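Local coordinates for protein GH26C (Muricauda sp. MAR_2010_75, PDB 6Q78) that belongs to glycoside hydrolase family 26 and probably acts as an endo-beta-1,4-mannanase, hydrolysing internal mannosidic bonds of mannan polysaccharides, at residues A[98-103]-A[108-113]; A[247-252]-A[289-294]; A[254-259]-A[265-270]. All blocks are in the same frame, centred on the assembly; numbering follows the deposited sequence.

Contact 1: residues A[98-103]-A[108-113]; sequences GDSDIK and SDPGLL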
loop_
_atom_site.group_PDB
_atom_site.type_symbol
_atom_site.label_atom_id
_atom_site.label_comp_id
_atom_site.label_asym_id
_atom_site.label_seq_id
_atom_site.Cartn_x
_atom_site.Cartn_y
_atom_site.Cartn_z
ATOM N N GLY A 98 -1.950 -21.007 -9.066
ATOM C CA GLY A 98 -0.892 -21.199 -10.040
ATOM C C GLY A 98 -0.252 -19.846 -10.278
ATOM O O GLY A 98 0.179 -19.199 -9.329
ATOM N N ASP A 99 -0.170 -19.415 -11.528
ATOM C CA ASP A 99 0.341 -18.074 -11.808
ATOM C C ASP A 99 -0.593 -17.011 -11.223
ATOM O O ASP A 99 -1.807 -17.219 -11.115
ATOM C CB ASP A 99 0.408 -17.872 -13.323
ATOM C CG ASP A 99 1.506 -18.687 -13.982
ATOM O OD1 ASP A 99 2.445 -19.116 -13.270
ATOM O OD2 ASP A 99 1.425 -18.883 -15.209
ATOM N N SER A 100 -0.030 -15.844 -10.872
ATOM C CA SER A 100 -0.857 -14.703 -10.496
ATOM C C SER A 100 -1.890 -14.436 -11.586
ATOM O O SER A 100 -1.649 -14.689 -12.779
ATOM C CB SER A 100 0.034 -13.456 -10.326
ATOM O OG SER A 100 0.576 -12.984 -11.568
ATOM N N ASP A 101 -3.066 -13.925 -11.188
ATOM C CA ASP A 101 -4.066 -13.611 -12.203
ATOM C C ASP A 101 -3.529 -12.612 -13.218
ATOM O O ASP A 101 -3.834 -12.721 -14.405
ATOM C CB ASP A 101 -5.360 -13.087 -11.576
ATOM C CG ASP A 101 -6.167 -14.168 -10.889
ATOM O OD1 ASP A 101 -5.871 -15.367 -11.082
ATOM O OD2 ASP A 101 -7.144 -13.829 -10.175
ATOM N N ILE A 102 -2.727 -11.630 -12.791
ATOM C CA ILE A 102 -2.206 -10.680 -13.768
ATOM C C ILE A 102 -1.316 -11.380 -14.784
ATOM O O ILE A 102 -1.330 -11.021 -15.964
ATOM C CB ILE A 102 -1.548 -9.476 -13.068
ATOM C CG1 ILE A 102 -2.660 -8.534 -12.592
ATOM C CG2 ILE A 102 -0.602 -8.694 -13.992
ATOM C CD1 ILE A 102 -2.152 -7.388 -11.707
ATOM N N LYS A 103 -0.568 -12.408 -14.366
ATOM C CA LYS A 103 0.227 -13.173 -15.340
ATOM C C LYS A 103 -0.645 -14.082 -16.206
ATOM O O LYS A 103 -0.382 -14.233 -17.406
ATOM C CB LYS A 103 1.301 -13.990 -14.620
ATOM C CG LYS A 103 2.184 -14.811 -15.572
ATOM C CD LYS A 103 3.344 -15.409 -14.797
ATOM C CE LYS A 103 3.958 -16.547 -15.560
ATOM N NZ LYS A 103 4.643 -16.061 -16.755
ATOM N N SER A 108 2.736 -11.373 -17.924
ATOM C CA SER A 108 3.706 -10.855 -16.967
ATOM C C SER A 108 3.119 -10.868 -15.569
ATOM O O SER A 108 1.936 -10.611 -15.395
ATOM C CB SER A 108 4.075 -9.418 -17.328
ATOM O OG SER A 108 4.976 -8.889 -16.354
ATOM N N ASP A 109 3.955 -11.147 -14.569
ATOM C CA ASP A 109 3.559 -10.878 -13.185
ATOM C C ASP A 109 3.359 -9.371 -12.980
ATOM O O ASP A 109 3.814 -8.550 -13.773
ATOM C CB ASP A 109 4.649 -11.355 -12.226
ATOM C CG ASP A 109 4.521 -12.813 -11.845
ATOM O OD1 ASP A 109 3.377 -13.297 -11.694
ATOM O OD2 ASP A 109 5.568 -13.494 -11.649
ATOM N N PRO A 110 2.632 -8.984 -11.937
ATOM C CA PRO A 110 2.554 -7.566 -11.568
ATOM C C PRO A 110 3.944 -7.032 -11.215
ATOM O O PRO A 110 4.867 -7.807 -10.919
ATOM C CB PRO A 110 1.603 -7.566 -10.353
ATOM C CG PRO A 110 1.796 -8.960 -9.764
ATOM C CD PRO A 110 2.004 -9.875 -10.938
ATOM N N GLY A 111 4.081 -5.682 -11.208
ATOM C CA GLY A 111 5.360 -5.128 -10.762
ATOM C C GLY A 111 5.465 -4.893 -9.276
ATOM O O GLY A 111 6.519 -4.504 -8.768
ATOM N N LEU A 112 4.371 -5.122 -8.556
ATOM C CA LEU A 112 4.285 -4.838 -7.129
ATOM C C LEU A 112 3.340 -5.841 -6.479
ATOM O O LEU A 112 2.326 -6.231 -7.070
ATOM C CB LEU A 112 3.823 -3.386 -6.904
ATOM C CG LEU A 112 3.479 -2.901 -5.502
ATOM C CD1 LEU A 112 3.733 -1.397 -5.473
ATOM C CD2 LEU A 112 2.073 -3.185 -5.179
ATOM N N LEU A 113 3.707 -6.271 -5.282
ATOM C CA LEU A 113 2.903 -7.186 -4.482
ATOM C C LEU A 113 2.463 -6.490 -3.198
ATOM O O LEU A 113 3.300 -5.929 -2.487
ATOM C CB LEU A 113 3.732 -8.405 -4.104
ATOM C CG LEU A 113 3.052 -9.397 -3.137
ATOM C CD1 LEU A 113 1.803 -9.977 -3.826
ATOM C CD2 LEU A 113 4.002 -10.479 -2.677
HETATM O O HOH W 1 2.871 -15.905 -11.130
#

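Contact 2: residues A[247-252]-A[289-294]; sequences QLWQFT and DFVDIM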
loop_
_atom_site.group_PDB
_atom_site.type_symbol
_atom_site.label_atom_id
_atom_site.label_comp_id
_atom_site.label_asym_id
_atom_site.label_seq_id
_atom_site.Cartn_x
_atom_site.Cartn_y
_atom_site.Cartn_z
ATOM N N GLN A 247 -0.010 11.737 16.877
ATOM C CA GLN A 247 0.833 11.168 17.928
ATOM C C GLN A 247 1.056 9.682 17.699
ATOM O O GLN A 247 2.160 9.169 17.901
ATOM C CB GLN A 247 0.175 11.390 19.291
ATOM C CG GLN A 247 1.009 10.886 20.453
ATOM C CD GLN A 247 0.294 10.970 21.801
ATOM O OE1 GLN A 247 -0.840 11.444 21.898
ATOM N NE2 GLN A 247 0.978 10.533 22.852
ATOM N N LEU A 248 0.003 8.960 17.312
ATOM C CA LEU A 248 0.151 7.538 17.021
ATOM C C LEU A 248 1.134 7.311 15.875
ATOM O O LEU A 248 2.047 6.474 15.979
ATOM C CB LEU A 248 -1.213 6.951 16.657
ATOM C CG LEU A 248 -1.171 5.521 16.112
ATOM C CD1 LEU A 248 -0.594 4.511 17.127
ATOM C CD2 LEU A 248 -2.566 5.084 15.650
ATOM N N TRP A 249 1.004 8.097 14.803
ATOM C CA TRP A 249 1.903 7.935 13.665
ATOM C C TRP A 249 3.353 8.208 14.059
ATOM O O TRP A 249 4.260 7.450 13.692
ATOM C CB TRP A 249 1.483 8.867 12.532
ATOM C CG TRP A 249 1.025 8.120 11.304
ATOM C CD1 TRP A 249 -0.234 7.653 11.073
ATOM C CD2 TRP A 249 1.814 7.713 10.163
ATOM N NE1 TRP A 249 -0.291 7.011 9.858
ATOM C CE2 TRP A 249 0.949 7.032 9.284
ATOM C CE3 TRP A 249 3.161 7.908 9.773
ATOM C CZ2 TRP A 249 1.390 6.526 8.063
ATOM C CZ3 TRP A 249 3.576 7.391 8.602
ATOM C CH2 TRP A 249 2.698 6.736 7.748
ATOM N N GLN A 250 3.594 9.313 14.780
ATOM C CA GLN A 250 4.970 9.670 15.113
ATOM C C GLN A 250 5.573 8.661 16.080
ATOM O O GLN A 250 6.745 8.281 15.940
ATOM C CB GLN A 250 5.044 11.094 15.658
ATOM C CG GLN A 250 4.610 12.121 14.611
ATOM C CD GLN A 250 4.669 13.529 15.145
ATOM O OE1 GLN A 250 4.756 13.747 16.354
ATOM N NE2 GLN A 250 4.595 14.508 14.239
ATOM N N PHE A 251 4.796 8.226 17.076
ATOM C CA PHE A 251 5.287 7.190 17.969
ATOM C C PHE A 251 5.647 5.940 17.185
ATOM O O PHE A 251 6.711 5.330 17.419
ATOM C CB PHE A 251 4.255 6.821 19.034
ATOM C CG PHE A 251 4.681 5.652 19.829
ATOM C CD1 PHE A 251 5.557 5.821 20.893
ATOM C CD2 PHE A 251 4.248 4.380 19.493
ATOM C CE1 PHE A 251 6.005 4.724 21.596
ATOM C CE2 PHE A 251 4.698 3.279 20.189
ATOM C CZ PHE A 251 5.572 3.447 21.237
ATOM N N THR A 252 4.799 5.557 16.229
ATOM C CA THR A 252 5.003 4.302 15.509
ATOM C C THR A 252 6.256 4.363 14.652
ATOM O O THR A 252 7.067 3.422 14.646
ATOM C CB THR A 252 3.772 4.017 14.648
ATOM O OG1 THR A 252 2.646 3.861 15.518
ATOM C CG2 THR A 252 3.931 2.743 13.864
ATOM N N ASP A 289 8.971 14.690 8.221
ATOM C CA ASP A 289 9.950 13.796 8.849
ATOM C C ASP A 289 9.417 12.383 9.091
ATOM O O ASP A 289 10.179 11.518 9.546
ATOM C CB ASP A 289 10.411 14.373 10.198
ATOM C CG ASP A 289 11.195 15.649 10.041
ATOM O OD1 ASP A 289 11.330 16.384 11.037
ATOM O OD2 ASP A 289 11.668 15.913 8.920
ATOM N N PHE A 290 8.154 12.123 8.789
ATOM C CA PHE A 290 7.514 10.872 9.166
ATOM C C PHE A 290 6.903 10.116 7.997
ATOM O O PHE A 290 6.420 9.001 8.197
ATOM C CB PHE A 290 6.430 11.166 10.221
ATOM C CG PHE A 290 6.988 11.642 11.513
ATOM C CD1 PHE A 290 7.528 10.739 12.422
ATOM C CD2 PHE A 290 7.055 13.001 11.800
ATOM C CE1 PHE A 290 8.096 11.184 13.612
ATOM C CE2 PHE A 290 7.598 13.439 13.004
ATOM C CZ PHE A 290 8.127 12.532 13.897
ATOM N N VAL A 291 6.943 10.663 6.783
ATOM C CA VAL A 291 6.249 10.067 5.642
ATOM C C VAL A 291 7.202 10.076 4.452
ATOM O O VAL A 291 7.808 11.114 4.158
ATOM C CB VAL A 291 4.972 10.851 5.297
ATOM C CG1 VAL A 291 4.396 10.332 3.989
ATOM C CG2 VAL A 291 3.945 10.742 6.426
ATOM N N ASP A 292 7.298 8.928 3.759
ATOM C CA ASP A 292 8.059 8.816 2.505
ATOM C C ASP A 292 7.162 8.829 1.272
ATOM O O ASP A 292 7.531 9.385 0.225
ATOM C CB ASP A 292 8.814 7.495 2.474
ATOM C CG ASP A 292 9.959 7.436 3.485
ATOM O OD1 ASP A 292 10.857 8.340 3.428
ATOM O OD2 ASP A 292 9.968 6.487 4.312
ATOM N N ILE A 293 6.014 8.152 1.368
ATOM C CA ILE A 293 5.076 7.997 0.260
ATOM C C ILE A 293 3.764 8.663 0.653
ATOM O O ILE A 293 3.196 8.345 1.704
ATOM C CB ILE A 293 4.873 6.521 -0.108
ATOM C CG1 ILE A 293 6.180 5.994 -0.734
ATOM C CG2 ILE A 293 3.652 6.394 -1.064
ATOM C CD1 ILE A 293 6.518 4.536 -0.448
ATOM N N MET A 294 3.313 9.591 -0.170
ATOM C CA MET A 294 2.009 10.231 -0.011
ATOM C C MET A 294 1.050 9.484 -0.914
ATOM O O MET A 294 1.166 9.543 -2.147
ATOM C CB MET A 294 2.075 11.704 -0.418
ATOM C CG MET A 294 2.716 12.555 0.634
ATOM S SD MET A 294 2.959 14.227 0.044
ATOM C CE MET A 294 2.894 15.061 1.647
#

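Contact 3: residues A[254-259]-A[265-270]; sequences TYLKNT and MLFAFS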
loop_
_atom_site.group_PDB
_atom_site.type_symbol
_atom_site.label_atom_id
_atom_site.label_comp_id
_atom_site.label_asym_id
_atom_site.label_seq_id
_atom_site.Cartn_x
_atom_site.Cartn_y
_atom_site.Cartn_z
ATOM N N THR A 254 8.900 6.319 14.997
ATOM C CA THR A 254 10.099 6.400 15.815
ATOM C C THR A 254 10.390 5.081 16.511
ATOM O O THR A 254 11.556 4.682 16.633
ATOM C CB THR A 254 9.923 7.552 16.799
ATOM O OG1 THR A 254 9.817 8.782 16.054
ATOM C CG2 THR A 254 11.086 7.654 17.782
ATOM N N TYR A 255 9.351 4.379 16.973
ATOM C CA TYR A 255 9.602 3.120 17.661
ATOM C C TYR A 255 10.182 2.084 16.705
ATOM O O TYR A 255 11.131 1.364 17.060
ATOM C CB TYR A 255 8.307 2.614 18.296
ATOM C CG TYR A 255 8.522 1.552 19.366
ATOM C CD1 TYR A 255 9.019 1.893 20.607
ATOM C CD2 TYR A 255 8.201 0.222 19.142
ATOM C CE1 TYR A 255 9.213 0.939 21.587
ATOM C CE2 TYR A 255 8.374 -0.744 20.135
ATOM C CZ TYR A 255 8.896 -0.376 21.342
ATOM O OH TYR A 255 9.093 -1.324 22.341
ATOM N N LEU A 256 9.640 2.007 15.484
ATOM C CA LEU A 256 10.171 1.059 14.503
ATOM C C LEU A 256 11.574 1.438 14.034
ATOM O O LEU A 256 12.485 0.598 14.031
ATOM C CB LEU A 256 9.253 0.994 13.296
ATOM C CG LEU A 256 7.957 0.216 13.590
ATOM C CD1 LEU A 256 6.954 0.476 12.495
ATOM C CD2 LEU A 256 8.278 -1.266 13.649
ATOM N N LYS A 257 11.771 2.707 13.668
ATOM C CA LYS A 257 13.048 3.134 13.088
ATOM C C LYS A 257 14.150 3.228 14.133
ATOM O O LYS A 257 15.279 2.772 13.907
ATOM C CB LYS A 257 12.844 4.473 12.383
ATOM C CG LYS A 257 14.128 5.197 12.002
ATOM C CD LYS A 257 13.789 6.419 11.131
ATOM C CE LYS A 257 13.008 7.463 11.869
ATOM N NZ LYS A 257 13.942 8.162 12.782
ATOM N N ASN A 258 13.855 3.811 15.290
ATOM C CA ASN A 258 14.877 4.097 16.281
ATOM C C ASN A 258 14.969 3.004 17.345
ATOM O O ASN A 258 16.008 2.357 17.470
ATOM C CB ASN A 258 14.634 5.497 16.865
ATOM C CG ASN A 258 14.724 6.575 15.794
ATOM O OD1 ASN A 258 13.817 7.383 15.621
ATOM N ND2 ASN A 258 15.816 6.573 15.056
ATOM N N THR A 259 13.897 2.761 18.101
ATOM C CA THR A 259 13.971 1.764 19.168
ATOM C C THR A 259 14.270 0.369 18.632
ATOM O O THR A 259 15.093 -0.359 19.207
ATOM C CB THR A 259 12.680 1.788 19.983
ATOM O OG1 THR A 259 12.509 3.107 20.500
ATOM C CG2 THR A 259 12.755 0.821 21.148
ATOM N N MET A 265 12.524 -0.196 5.737
ATOM C CA MET A 265 11.131 0.253 5.667
ATOM C C MET A 265 11.057 1.677 5.130
ATOM O O MET A 265 11.786 2.570 5.586
ATOM C CB MET A 265 10.518 0.229 7.076
ATOM C CG MET A 265 9.021 0.188 7.144
ATOM S SD MET A 265 8.554 -0.213 8.864
ATOM C CE MET A 265 8.071 -1.927 8.767
ATOM N N LEU A 266 10.158 1.890 4.176
ATOM C CA LEU A 266 9.656 3.210 3.801
ATOM C C LEU A 266 8.245 3.310 4.374
ATOM O O LEU A 266 7.576 2.293 4.599
ATOM C CB LEU A 266 9.565 3.319 2.278
ATOM C CG LEU A 266 10.863 3.167 1.468
ATOM C CD1 LEU A 266 10.588 3.402 -0.025
ATOM C CD2 LEU A 266 11.899 4.212 1.936
ATOM N N PHE A 267 7.800 4.538 4.650
ATOM C CA PHE A 267 6.523 4.775 5.323
ATOM C C PHE A 267 5.546 5.502 4.410
ATOM O O PHE A 267 5.882 6.559 3.852
ATOM C CB PHE A 267 6.749 5.602 6.603
ATOM C CG PHE A 267 7.606 4.898 7.604
ATOM C CD1 PHE A 267 7.043 4.020 8.524
ATOM C CD2 PHE A 267 8.978 5.063 7.594
ATOM C CE1 PHE A 267 7.843 3.312 9.441
ATOM C CE2 PHE A 267 9.781 4.381 8.504
ATOM C CZ PHE A 267 9.194 3.514 9.424
ATOM N N ALA A 268 4.334 4.951 4.283
ATOM C CA ALA A 268 3.310 5.464 3.374
ATOM C C ALA A 268 2.074 5.903 4.152
ATOM O O ALA A 268 1.527 5.138 4.940
ATOM C CB ALA A 268 2.914 4.360 2.371
ATOM N N PHE A 269 1.618 7.123 3.871
ATOM C CA PHE A 269 0.450 7.755 4.470
ATOM C C PHE A 269 -0.660 7.735 3.428
ATOM O O PHE A 269 -0.458 8.222 2.308
ATOM C CB PHE A 269 0.839 9.222 4.752
ATOM C CG PHE A 269 -0.292 10.130 5.202
ATOM C CD1 PHE A 269 -0.715 10.125 6.538
ATOM C CD2 PHE A 269 -0.850 11.057 4.324
ATOM C CE1 PHE A 269 -1.722 11.006 6.975
ATOM C CE2 PHE A 269 -1.860 11.936 4.761
ATOM C CZ PHE A 269 -2.300 11.900 6.079
ATOM N N SER A 270 -1.843 7.241 3.780
ATOM C CA SER A 270 -2.905 7.159 2.767
ATOM C C SER A 270 -4.302 7.257 3.345
ATOM O O SER A 270 -4.839 6.277 3.888
ATOM C CB SER A 270 -2.767 5.919 1.889
ATOM O OG SER A 270 -2.966 4.779 2.690
#

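Contact 1: residues A[98-103]-A[108-113]
Ser100 and Asp109 form the polar half of this contact, and the serine shows how a torsion can set a hydrogen-bonding pattern. At chi1 69° the Ser100 hydroxyl lies between its own backbone N and carbonyl carbon, a position that lets OG do two jobs at once. It donates to Asp109 OD1 at 2.8 Å, meeting that oxygen almost end-on, and it accepts from Lys103 N at 3.1 Å with an N-H...O angle of 149°. The second is a capping bond: Ser100 is the N-cap of helix 101-106. A water bridges the same pair, accepting from Ser100 N and donating to Asp109 OD1, so that two donors grip the one carboxylate oxygen.

In the (beta/alpha)8 barrel of family 26, this helix is the connection of a beta-alpha-beta unit between strands 81-86 and 112-116. The contact therefore ties the helix start to the chain that leads into the next strand.

Ile102 carries the apolar half. Its CG1 branch stands beside the backbone N and sends CD1 obliquely across Pro110, 4.0 Å from CB of that ring, while CG2 lies 3.8 Å from Pro110 N. The other end of the proline reaches the serine, with Pro110 CD 3.5 Å from Ser100 OG. The aliphatic stem of Lys103, with CG anti to the backbone N (chi1 180°), slants past Asp109 and brings CD within 3.8 Å of OD1; the chain bends only at its last torsion, and NZ turns away to a weak hydrogen bond with Gly107 O. At the root of this stem, Lys103 CA makes a CA-H...O contact of 3.1 Å with Ser108 O. The Ser108 side chain leaves its backbone away from residues 98-103, and OG is hydrogen-bonded to Asp109 O and Asp406 N.

Contact 2: residues A[247-252]-A[289-294]
Phe290 lays one face of its ring against the side chain of Gln250, at a place where an outer helix of the (beta/alpha)8 barrel, residues 242-259, meets the turn that runs into strand 293-298. Gln250 CG sits over the centre of the ring, 3.5 Å from the centroid and only 8° off the normal, a well-formed CH-pi contact. With CG beside the backbone N and the chain extended beyond it, the glutamine crosses the phenylalanine at about a right angle. Its amide runs on past the rim near CE2, the two planes 23° apart, and NE2 comes to 3.4 Å from Phe290 CE2. The polar end is not left to the aromatic alone: NE2 donates to Pro286 O, which fixes the rotation of the amide. Were Phe290 replaced by an alanine, the methylenes and amide of Gln250 would probably lose the ring they pack on, and the bond to Pro286 O would be left as the main hold on that side chain.

Trp249, one residue earlier on the helix, brings ring carbons to the contact instead of methylenes. Its chi1 of -115° lies away from the staggered values, and the indole reaches residues 289-294 with the rim of its six-membered ring. There CZ3 packs 4.0 Å from Val291 CG2, the two side chains crossing at about a right angle. The same carbon also meets the backbone: Phe290 O, buried here without a hydrogen-bonding partner, lies at the indole edge, near the ring plane, 3.3 Å from Trp249 CZ3.

Contact 3: residues A[254-259]-A[265-270]
Met265 sends its side chain from the start of strand 265-269 toward Leu256 on helix 242-259, and its atoms can be followed outward one by one. CB already points to the helix, but its nearer company is Phe267, two residues along the strand and on the same side of it. CG is anti to the backbone N (chi1 -159°), which carries it over one face of the Phe267 ring, 4.0 Å above the plane and offset toward the rim. SD is the atom that crosses the contact: it lies 4.0 Å from Leu256 CD1, and also 3.6 Å from Phe267 CE1. Beyond the sulfur the chain bends, chi3 being -104°, and CE swings past the leucine, coming no nearer to CD1 than 4.6 Å.

Leu256 answers with a single methyl. CD1 approaches Phe267 at the ring edge, near its plane, 4.3 Å from CE1, so this one carbon meets both the thioether and the aromatic rim. The joint is wholly apolar. Leu256 lies within a wider pi-type turn, 255-259, where Thr254 O accepts from Asn258 N at 2.8 Å and only weakly from Thr259 N, before the chain passes to the strand.

Helix 242-259 is the crossover between the parallel strands 220-223 and 265-269 of the barrel, and the contact packs its C-terminal end on the second of them. Phe222 of the first strand touches both Leu256 and Met265, while Ile203 and Thr207 of helix 193-208 flank the methionine.

Contacts 2 and 3 share helix 242-259 and lie side by side, their centres about 6 Å apart, with their strands neighbours in the barrel sheet: Asp292 N to Phe267 O (2.8 Å) probably joins them by a backbone hydrogen bond. Contact 1 lies on the opposite side of the chain's centre, with its centre about 30 Å from that of contact 2, yet reaches the same sheet. Contacts 1 and 3 are buried; contact 2 is partly so. Chemistry follows place: where a helix begins, contact 1 combines capping and a bridging water with a small apolar patch; contact 2 rests on aromatic faces and edges; contact 3, between helix and sheet, is purely apolar.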